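Local coordinates for protein UDP-L-Rhamnose Synthase (Acanthamoeba polyphaga mimivirus, PDB 7JID) that probably makes UDP-L-rhamnose for the giant virus as an NADP-dependent oxidoreductase, and holds NADP and a UDP-rhamnose molecule in the crystal, at residues 4-15 and 50-59; 36-44 and 88-99. One frame throughout, in Å; residues are numbered along the deposited sequence. Where two conformers were deposited one is given.

Contact 1 of 2, residues 4-15 and 50-59. With NAP (NADP nicotinamide-adenine-dinucleotide phosphate), chain D.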
# COMPACT_ATOMS: atom_id res chain seq x y z
N MET A 4 21.23 24.64 -9.67
CA MET A 4 21.27 23.48 -8.72
C MET A 4 21.20 22.15 -9.50
O MET A 4 21.01 22.17 -10.72
CB MET A 4 20.11 23.53 -7.73
CG MET A 4 20.12 24.73 -6.80
SD MET A 4 18.77 24.77 -5.62
CE MET A 4 17.40 24.44 -6.74
N LYS A 5 21.33 21.03 -8.78
CA LYS A 5 21.32 19.65 -9.33
C LYS A 5 20.01 18.96 -8.95
O LYS A 5 19.74 18.85 -7.75
CB LYS A 5 22.50 18.84 -8.79
CG LYS A 5 22.71 17.52 -9.52
CD LYS A 5 23.78 16.66 -8.91
CE LYS A 5 25.17 17.10 -9.29
NZ LYS A 5 26.12 15.98 -9.12
N TRP A 6 19.25 18.53 -9.96
CA TRP A 6 17.89 17.96 -9.80
C TRP A 6 17.91 16.51 -10.27
O TRP A 6 18.18 16.26 -11.48
CB TRP A 6 16.87 18.76 -10.60
CG TRP A 6 16.74 20.21 -10.26
CD1 TRP A 6 17.67 21.19 -10.48
CD2 TRP A 6 15.59 20.88 -9.71
NE1 TRP A 6 17.21 22.40 -10.05
CE2 TRP A 6 15.91 22.26 -9.62
CE3 TRP A 6 14.31 20.47 -9.31
CZ2 TRP A 6 15.01 23.21 -9.13
CZ3 TRP A 6 13.45 21.41 -8.78
CH2 TRP A 6 13.77 22.76 -8.74
N LEU A 7 17.67 15.58 -9.34
CA LEU A 7 17.57 14.15 -9.68
C LEU A 7 16.09 13.83 -9.96
O LEU A 7 15.30 14.03 -9.04
CB LEU A 7 18.11 13.31 -8.52
CG LEU A 7 18.00 11.81 -8.71
CD1 LEU A 7 18.78 11.36 -9.94
CD2 LEU A 7 18.45 11.08 -7.48
N ILE A 8 15.80 13.36 -11.16
CA ILE A 8 14.40 13.16 -11.63
C ILE A 8 14.15 11.67 -11.82
O ILE A 8 14.73 11.07 -12.74
CB ILE A 8 14.11 13.96 -12.91
CG1 ILE A 8 14.52 15.45 -12.81
CG2 ILE A 8 12.64 13.80 -13.31
CD1 ILE A 8 13.94 16.18 -11.63
N PHE A 9 13.20 11.16 -11.06
CA PHE A 9 12.62 9.81 -11.24
C PHE A 9 11.41 9.94 -12.16
O PHE A 9 10.62 10.88 -11.96
CB PHE A 9 12.19 9.24 -9.90
CG PHE A 9 13.36 8.77 -9.06
CD1 PHE A 9 13.78 7.45 -9.08
CD2 PHE A 9 14.04 9.68 -8.27
CE1 PHE A 9 14.88 7.05 -8.33
CE2 PHE A 9 15.14 9.27 -7.52
CZ PHE A 9 15.54 7.95 -7.54
N GLY A 10 11.31 9.10 -13.18
CA GLY A 10 10.26 9.23 -14.21
C GLY A 10 10.65 10.24 -15.28
O GLY A 10 9.76 10.78 -15.98
N ASN A 11 11.94 10.53 -15.44
CA ASN A 11 12.33 11.62 -16.37
C ASN A 11 12.09 11.25 -17.84
O ASN A 11 12.11 12.17 -18.65
CB ASN A 11 13.76 12.09 -16.14
CG ASN A 11 14.75 11.13 -16.74
OD1 ASN A 11 15.49 11.49 -17.66
ND2 ASN A 11 14.76 9.93 -16.19
N LYS A 12 11.84 9.98 -18.19
CA LYS A 12 11.49 9.53 -19.56
C LYS A 12 9.98 9.51 -19.74
O LYS A 12 9.51 9.26 -20.84
CB LYS A 12 12.03 8.13 -19.84
CG LYS A 12 13.53 7.99 -19.68
CD LYS A 12 14.30 9.07 -20.39
CE LYS A 12 15.39 8.53 -21.29
NZ LYS A 12 14.81 8.01 -22.56
N GLY A 13 9.24 9.74 -18.67
CA GLY A 13 7.78 9.70 -18.79
C GLY A 13 7.24 10.97 -19.42
O GLY A 13 8.00 11.93 -19.66
N TRP A 14 5.92 11.02 -19.64
CA TRP A 14 5.30 12.20 -20.28
C TRP A 14 5.59 13.46 -19.46
O TRP A 14 6.12 14.43 -20.01
CB TRP A 14 3.81 11.92 -20.49
CG TRP A 14 3.02 13.05 -21.03
CD1 TRP A 14 3.25 13.74 -22.17
CD2 TRP A 14 1.81 13.57 -20.47
NE1 TRP A 14 2.28 14.69 -22.35
CE2 TRP A 14 1.38 14.61 -21.32
CE3 TRP A 14 1.06 13.28 -19.32
CZ2 TRP A 14 0.22 15.34 -21.06
CZ3 TRP A 14 -0.08 14.00 -19.06
CH2 TRP A 14 -0.51 15.00 -19.93
N ILE A 15 5.14 13.49 -18.20
CA ILE A 15 5.32 14.69 -17.34
C ILE A 15 6.79 14.86 -17.00
O ILE A 15 7.25 15.98 -17.03
CB ILE A 15 4.40 14.66 -16.12
CG1 ILE A 15 2.95 14.54 -16.59
CG2 ILE A 15 4.66 15.85 -15.24
CD1 ILE A 15 1.95 14.54 -15.45
N ILE A 50 25.06 10.90 -6.16
CA ILE A 50 24.74 12.09 -7.00
C ILE A 50 24.73 13.36 -6.14
O ILE A 50 25.07 14.41 -6.69
CB ILE A 50 23.41 11.89 -7.76
CG1 ILE A 50 23.50 10.77 -8.79
CG2 ILE A 50 22.94 13.20 -8.39
CD1 ILE A 50 24.61 10.92 -9.82
N LYS A 51 24.26 13.29 -4.89
CA LYS A 51 24.14 14.43 -3.93
C LYS A 51 23.31 15.53 -4.59
O LYS A 51 23.73 16.67 -4.72
CB LYS A 51 25.54 14.91 -3.54
CG LYS A 51 26.41 13.77 -3.01
CD LYS A 51 27.82 14.13 -2.63
CE LYS A 51 28.60 12.91 -2.17
NZ LYS A 51 28.27 12.54 -0.78
N PRO A 52 22.08 15.23 -5.04
CA PRO A 52 21.27 16.25 -5.69
C PRO A 52 20.81 17.27 -4.65
O PRO A 52 20.71 16.94 -3.50
CB PRO A 52 20.05 15.47 -6.21
CG PRO A 52 19.94 14.33 -5.22
CD PRO A 52 21.37 13.94 -4.88
N ASP A 53 20.48 18.48 -5.12
CA ASP A 53 19.87 19.56 -4.30
C ASP A 53 18.35 19.35 -4.21
O ASP A 53 17.77 19.74 -3.21
CB ASP A 53 20.17 20.93 -4.91
CG ASP A 53 21.67 21.20 -4.98
OD1 ASP A 53 22.26 21.28 -3.91
OD2 ASP A 53 22.21 21.22 -6.10
N ARG A 54 17.80 18.70 -5.22
CA ARG A 54 16.34 18.46 -5.29
C ARG A 54 16.14 17.09 -5.90
O ARG A 54 16.84 16.75 -6.88
CB ARG A 54 15.65 19.51 -6.17
CG ARG A 54 15.72 20.96 -5.70
CD ARG A 54 15.13 21.20 -4.32
NE ARG A 54 15.17 22.64 -4.06
CZ ARG A 54 16.21 23.27 -3.50
NH1 ARG A 54 17.28 22.57 -3.14
NH2 ARG A 54 16.20 24.59 -3.36
N VAL A 55 15.13 16.37 -5.43
CA VAL A 55 14.64 15.13 -6.08
C VAL A 55 13.17 15.36 -6.48
O VAL A 55 12.43 15.97 -5.71
CB VAL A 55 14.81 13.93 -5.15
CG1 VAL A 55 14.27 12.65 -5.76
CG2 VAL A 55 16.29 13.75 -4.78
N MET A 56 12.82 14.86 -7.64
CA MET A 56 11.38 14.89 -8.06
C MET A 56 10.96 13.51 -8.52
O MET A 56 11.75 12.80 -9.14
CB MET A 56 11.11 15.92 -9.16
CG MET A 56 11.75 17.29 -8.91
SD MET A 56 11.23 18.57 -10.10
CE MET A 56 9.71 19.07 -9.29
N SER A 57 9.71 13.19 -8.24
CA SER A 57 9.06 11.91 -8.59
C SER A 57 7.91 12.18 -9.58
O SER A 57 6.88 12.76 -9.17
CB SER A 57 8.55 11.19 -7.37
OG SER A 57 7.92 9.97 -7.77
N PHE A 58 8.07 11.68 -10.79
CA PHE A 58 7.03 11.65 -11.84
C PHE A 58 6.73 10.22 -12.24
O PHE A 58 6.66 9.95 -13.44
CB PHE A 58 7.43 12.54 -13.01
CG PHE A 58 7.75 13.94 -12.58
CD1 PHE A 58 6.77 14.74 -12.01
CD2 PHE A 58 9.05 14.43 -12.63
CE1 PHE A 58 7.05 16.01 -11.54
CE2 PHE A 58 9.32 15.72 -12.19
CZ PHE A 58 8.34 16.49 -11.61
N ILE A 59 6.63 9.35 -11.25
CA ILE A 59 6.51 7.90 -11.51
C ILE A 59 5.08 7.47 -11.20
O ILE A 59 4.40 8.05 -10.33
CB ILE A 59 7.52 7.03 -10.75
CG1 ILE A 59 7.20 7.00 -9.25
CG2 ILE A 59 8.94 7.48 -11.06
CD1 ILE A 59 8.11 6.14 -8.41
PA NAP D . 4.05 8.07 -17.79
O1A NAP D . 4.31 8.72 -19.13
O2A NAP D . 3.62 6.63 -17.76
O5B NAP D . 5.41 8.29 -17.01
C5B NAP D . 5.70 7.54 -15.83
C4B NAP D . 7.18 7.23 -15.65
O4B NAP D . 7.43 6.63 -14.38
C3B NAP D . 7.62 6.26 -16.74
O3B NAP D . 8.81 6.88 -17.28
C2B NAP D . 7.92 4.99 -15.95
O2B NAP D . 9.07 4.40 -16.48
C1B NAP D . 8.26 5.50 -14.55
N9A NAP D . 8.14 4.58 -13.43
C8A NAP D . 7.05 3.93 -13.05
N7A NAP D . 7.29 3.22 -11.95
C5A NAP D . 8.58 3.41 -11.63
C6A NAP D . 9.42 2.91 -10.62
N6A NAP D . 8.94 2.07 -9.73
N1A NAP D . 10.74 3.33 -10.64
C2A NAP D . 11.15 4.20 -11.57
N3A NAP D . 10.43 4.72 -12.57
C4A NAP D . 9.12 4.33 -12.60
O3 NAP D . 2.98 8.81 -16.85
PN NAP D . 2.83 10.41 -16.60
O1N NAP D . 1.40 10.63 -17.05
O2N NAP D . 3.99 11.24 -16.99
O5D NAP D . 2.70 10.41 -15.03
C5D NAP D . 3.67 10.62 -14.01
C4D NAP D . 3.09 10.06 -12.68
O4D NAP D . 3.03 11.11 -11.77
C3D NAP D . 1.67 9.61 -12.91
O3D NAP D . 1.12 8.84 -11.78
C2D NAP D . 1.16 11.05 -13.17
O2D NAP D . -0.25 11.31 -13.13
C1D NAP D . 1.85 11.84 -12.09
P2B NAP D . 9.05 2.91 -17.03
O1X NAP D . 8.43 2.90 -18.36
O2X NAP D . 10.58 2.75 -17.13
O3X NAP D . 8.39 1.91 -16.07
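Strands 5-9 and 54-57 pair in parallel in the six-stranded sheet, their axes 4.7 Å apart, and beyond their C-terminal ends the chain turns onto the bound NADP. Backbone bonds run from Leu7 N to Arg54 O, Met56 N to Leu7 O, Phe9 N to Met56 O and Phe58 N to Phe9 O. Where the ladder starts, Lys5 O takes two donors, Asp53 N at 2.8 Å and Arg54 N at 3.2 Å. Asp53 returns the grip, its OD2 receiving Lys5 N on the anti lone pair. The lysine's extended start (chi1 -168°) and bend at chi3 carry NZ to Ile50 O, 3.1 Å away, at the end of helix 40-50.

Trp6, Arg54, Ile8 and Met56 share one face of the sheet. Arg54 lays CG over the six-membered ring of Trp6, 3.8 Å from its centroid and 7° off the normal, a CH-pi contact, while the SD of Met56 approaches the same ring obliquely. The guanidinium in turn has Met4 CE over its centre; its NE and NH2 are held by the carbonyls of Ala206 and Arg207. Ile8 CG2 meets the edge of the Phe58 ring.

In the NADP-binding Rossmann fold, strand 5-9 lies between strands 29-32 and 54-57, so the first and third strands of the chain are the pair joined here. A type I turn from Gly10 to Gly13 leads to helix 14-25, whose first amides point at the cofactor diphosphate: Trp14 N reaches O1A of NADP at 2.9 Å and Ile15 N reaches O2N at 2.8 Å, both nearly straight. Gly13, at the N-cap of that helix, lies against the adenosine ribose, near its O3B. Ile59 lays CG2 against the adenine, 3.5 Å from N3A of NADP.

Contact 2 of 2, residues 36-44 and 88-99. With NAP (NADP nicotinamide-adenine-dinucleotide phosphate), chain D.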
# COMPACT_ATOMS: atom_id res chain seq x y z
N ARG A 36 15.46 2.22 -9.96
CA ARG A 36 14.00 2.02 -9.82
C ARG A 36 13.63 2.47 -8.41
O ARG A 36 14.35 2.15 -7.45
CB ARG A 36 13.62 0.58 -10.14
CG ARG A 36 14.04 0.10 -11.53
CD ARG A 36 13.52 1.00 -12.60
NE ARG A 36 12.05 0.91 -12.71
CZ ARG A 36 11.38 1.39 -13.74
NH1 ARG A 36 12.02 2.02 -14.71
NH2 ARG A 36 10.08 1.22 -13.85
N ALA A 37 12.53 3.21 -8.28
CA ALA A 37 12.18 3.85 -7.00
C ALA A 37 11.90 2.80 -5.93
O ALA A 37 12.08 3.12 -4.78
CB ALA A 37 11.03 4.79 -7.16
N ASP A 38 11.41 1.64 -6.35
CA ASP A 38 11.09 0.50 -5.47
C ASP A 38 12.34 -0.31 -5.09
O ASP A 38 12.21 -1.25 -4.31
CB ASP A 38 10.02 -0.35 -6.15
CG ASP A 38 10.46 -0.87 -7.52
OD1 ASP A 38 10.58 -0.02 -8.43
OD2 ASP A 38 10.74 -2.07 -7.61
N ASP A 39 13.50 0.01 -5.67
CA ASP A 39 14.78 -0.67 -5.35
C ASP A 39 15.45 0.21 -4.30
O ASP A 39 16.33 0.98 -4.65
CB ASP A 39 15.57 -0.93 -6.64
CG ASP A 39 16.89 -1.67 -6.39
OD1 ASP A 39 17.22 -1.85 -5.21
OD2 ASP A 39 17.57 -2.01 -7.40
N GLU A 40 14.96 0.19 -3.07
CA GLU A 40 15.34 1.20 -2.05
C GLU A 40 16.86 1.23 -1.90
O GLU A 40 17.42 2.29 -1.71
CB GLU A 40 14.63 0.98 -0.71
CG GLU A 40 14.94 -0.31 0.03
CD GLU A 40 14.51 -1.53 -0.76
OE1 GLU A 40 13.33 -1.61 -1.19
OE2 GLU A 40 15.39 -2.37 -1.00
N SER A 41 17.56 0.11 -1.96
CA SER A 41 19.03 0.14 -1.77
C SER A 41 19.70 0.84 -2.96
O SER A 41 20.66 1.61 -2.71
CB SER A 41 19.58 -1.25 -1.47
OG SER A 41 19.19 -2.18 -2.47
N ALA A 42 19.25 0.62 -4.18
CA ALA A 42 19.81 1.32 -5.37
C ALA A 42 19.50 2.83 -5.29
O ALA A 42 20.37 3.67 -5.64
CB ALA A 42 19.30 0.72 -6.64
N VAL A 43 18.29 3.19 -4.82
CA VAL A 43 17.89 4.61 -4.69
C VAL A 43 18.86 5.30 -3.71
O VAL A 43 19.38 6.41 -4.02
CB VAL A 43 16.45 4.72 -4.16
CG1 VAL A 43 16.15 6.15 -3.74
CG2 VAL A 43 15.47 4.20 -5.19
N GLU A 44 19.12 4.67 -2.56
CA GLU A 44 19.97 5.32 -1.53
C GLU A 44 21.39 5.41 -2.07
O GLU A 44 22.01 6.45 -1.86
CB GLU A 44 19.94 4.56 -0.21
CG GLU A 44 20.87 5.21 0.80
CD GLU A 44 20.60 4.85 2.23
OE1 GLU A 44 19.74 3.98 2.48
OE2 GLU A 44 21.23 5.46 3.10
N TYR A 88 4.66 1.98 -3.05
CA TYR A 88 5.96 1.60 -2.48
C TYR A 88 7.10 2.48 -2.99
O TYR A 88 7.90 3.00 -2.12
CB TYR A 88 6.25 0.11 -2.65
CG TYR A 88 7.50 -0.33 -1.93
CD1 TYR A 88 7.54 -0.39 -0.54
CD2 TYR A 88 8.68 -0.55 -2.61
CE1 TYR A 88 8.69 -0.74 0.15
CE2 TYR A 88 9.84 -0.91 -1.93
CZ TYR A 88 9.86 -0.97 -0.54
OH TYR A 88 11.02 -1.24 0.12
N GLY A 89 7.30 2.61 -4.30
CA GLY A 89 8.38 3.44 -4.88
C GLY A 89 8.34 4.85 -4.30
O GLY A 89 9.36 5.35 -3.79
N PRO A 90 7.20 5.56 -4.37
CA PRO A 90 7.11 6.90 -3.79
C PRO A 90 7.48 6.94 -2.29
O PRO A 90 8.13 7.88 -1.89
CB PRO A 90 5.62 7.26 -4.04
CG PRO A 90 5.32 6.55 -5.35
CD PRO A 90 5.99 5.20 -5.17
N LEU A 91 7.09 5.95 -1.50
CA LEU A 91 7.41 5.93 -0.07
C LEU A 91 8.93 5.76 0.09
O LEU A 91 9.49 6.38 1.04
CB LEU A 91 6.62 4.84 0.65
CG LEU A 91 5.37 5.31 1.38
CD1 LEU A 91 5.73 6.12 2.62
CD2 LEU A 91 4.47 6.11 0.47
N CYS A 92 9.58 4.93 -0.72
CA CYS A 92 11.05 4.71 -0.67
C CYS A 92 11.75 6.06 -0.90
O CYS A 92 12.67 6.46 -0.09
CB CYS A 92 11.49 3.72 -1.73
SG CYS A 92 11.06 2.01 -1.31
N LEU A 93 11.30 6.80 -1.90
CA LEU A 93 11.84 8.16 -2.18
C LEU A 93 11.61 9.07 -0.98
O LEU A 93 12.59 9.79 -0.58
CB LEU A 93 11.20 8.70 -3.44
CG LEU A 93 11.44 7.94 -4.74
CD1 LEU A 93 10.81 8.72 -5.86
CD2 LEU A 93 12.92 7.76 -5.04
N ALA A 94 10.43 9.06 -0.36
CA ALA A 94 10.15 9.89 0.84
C ALA A 94 11.14 9.53 1.96
O ALA A 94 11.81 10.45 2.51
CB ALA A 94 8.75 9.76 1.33
N PHE A 95 11.27 8.25 2.28
CA PHE A 95 12.11 7.84 3.43
C PHE A 95 13.55 8.26 3.17
O PHE A 95 14.21 8.76 4.08
CB PHE A 95 12.09 6.34 3.66
CG PHE A 95 10.89 5.86 4.44
CD1 PHE A 95 10.69 6.24 5.74
CD2 PHE A 95 9.94 5.05 3.85
CE1 PHE A 95 9.57 5.85 6.45
CE2 PHE A 95 8.84 4.62 4.57
CZ PHE A 95 8.63 5.04 5.86
N ILE A 96 14.04 7.99 1.98
CA ILE A 96 15.49 8.19 1.67
C ILE A 96 15.76 9.68 1.49
O ILE A 96 16.78 10.18 2.06
CB ILE A 96 15.91 7.35 0.47
CG1 ILE A 96 15.82 5.84 0.77
CG2 ILE A 96 17.32 7.72 0.04
CD1 ILE A 96 15.92 4.99 -0.48
N CYS A 97 14.91 10.43 0.79
CA CYS A 97 15.12 11.91 0.68
C CYS A 97 15.12 12.54 2.08
O CYS A 97 16.02 13.36 2.32
CB CYS A 97 14.13 12.56 -0.26
SG CYS A 97 14.47 12.07 -1.94
N GLN A 98 14.22 12.12 2.96
CA GLN A 98 14.12 12.65 4.33
C GLN A 98 15.43 12.37 5.07
O GLN A 98 15.97 13.30 5.73
CB GLN A 98 12.94 12.02 5.05
CG GLN A 98 12.79 12.53 6.46
CD GLN A 98 11.64 11.88 7.17
OE1 GLN A 98 11.61 10.66 7.41
NE2 GLN A 98 10.71 12.71 7.59
N LYS A 99 15.93 11.15 4.97
CA LYS A 99 17.17 10.79 5.70
C LYS A 99 18.30 11.71 5.26
O LYS A 99 19.05 12.15 6.18
CB LYS A 99 17.53 9.33 5.43
CG LYS A 99 18.94 8.92 5.85
CD LYS A 99 19.17 7.41 5.68
CE LYS A 99 20.57 6.96 6.06
NZ LYS A 99 20.74 5.50 5.88
PA NAP D . 4.05 8.07 -17.79
O1A NAP D . 4.31 8.72 -19.13
O2A NAP D . 3.62 6.63 -17.76
O5B NAP D . 5.41 8.29 -17.01
C5B NAP D . 5.70 7.54 -15.83
C4B NAP D . 7.18 7.23 -15.65
O4B NAP D . 7.43 6.63 -14.38
C3B NAP D . 7.62 6.26 -16.74
O3B NAP D . 8.81 6.88 -17.28
C2B NAP D . 7.92 4.99 -15.95
O2B NAP D . 9.07 4.40 -16.48
C1B NAP D . 8.26 5.50 -14.55
N9A NAP D . 8.14 4.58 -13.43
C8A NAP D . 7.05 3.93 -13.05
N7A NAP D . 7.29 3.22 -11.95
C5A NAP D . 8.58 3.41 -11.63
C6A NAP D . 9.42 2.91 -10.62
N6A NAP D . 8.94 2.07 -9.73
N1A NAP D . 10.74 3.33 -10.64
C2A NAP D . 11.15 4.20 -11.57
N3A NAP D . 10.43 4.72 -12.57
C4A NAP D . 9.12 4.33 -12.60
O3 NAP D . 2.98 8.81 -16.85
PN NAP D . 2.83 10.41 -16.60
O1N NAP D . 1.40 10.63 -17.05
O2N NAP D . 3.99 11.24 -16.99
O5D NAP D . 2.70 10.41 -15.03
C5D NAP D . 3.67 10.62 -14.01
C4D NAP D . 3.09 10.06 -12.68
O4D NAP D . 3.03 11.11 -11.77
C3D NAP D . 1.67 9.61 -12.91
O3D NAP D . 1.12 8.84 -11.78
C2D NAP D . 1.16 11.05 -13.17
O2D NAP D . -0.25 11.31 -13.13
C1D NAP D . 1.85 11.84 -12.09
P2B NAP D . 9.05 2.91 -17.03
O1X NAP D . 8.43 2.90 -18.36
O2X NAP D . 10.58 2.75 -17.13
O3X NAP D . 8.39 1.91 -16.07
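Glu40 and Tyr88 join the start of helix 40-50 to helix 79-99. Glu40 CG sits between its backbone N and carbonyl carbon (chi1 64°), and a bend at chi2 brings OE1 within 2.7 Å of Tyr88 OH, which donates to it near the plane of its own ring. Arg148 and Lys131 of the second subunit form salt bridges with the same carboxylate, so the pair lies at the subunit interface.

Further along, Ile96 drives CD1 against Val43 CG1 at a tight 3.5 Å, while the Leu93 side chain crosses Val43 at about a right angle, CD2 against CG1. At the far end the fully extended Lys99 places NZ 2.8 Å from Glu44 OE2, on its syn lone pair, in a salt bridge; Tyr100 OH also bonds to that oxygen.

Ala37 sets CB 3.7 Å from Gly89 CA, and its N donates to adenine N1A of NADP. Asp38 OD1 accepts from N6A. Bent at chi2 and chi3, Arg36 folds its guanidinium over the adenine, with NH1 and NH2 bonded to the 2'-phosphate oxygens O2X and O3X, an arrangement typical of the adenosine 2'-phosphate site in NADP-dependent Rossmann folds.

How the contacts relate
The two contacts interlock along the chain in the order 4-15, 36-44, 50-59, 88-99, and their centres lie 13 Å apart. Helix 40-50 of contact 2 leads into strand 54-57 of contact 1, and that strand is followed by helix 79-99, so both belong to the same Rossmann domain. Helix 79-99 packs on the sheet face that carries Phe9, Val55 and Ser57: Leu93 CD2 lies 3.6 Å from Phe9 CZ, and Cys97 SG 3.7 Å from Val55 CB. At the cofactor end, Ile59 CD1 meets Ala37 CB. Backbone amides of contact 1 bind the diphosphate and Ile59 packs on the adenine, whereas contact 2 bonds to the adenine and 2'-phosphate of the same NADP.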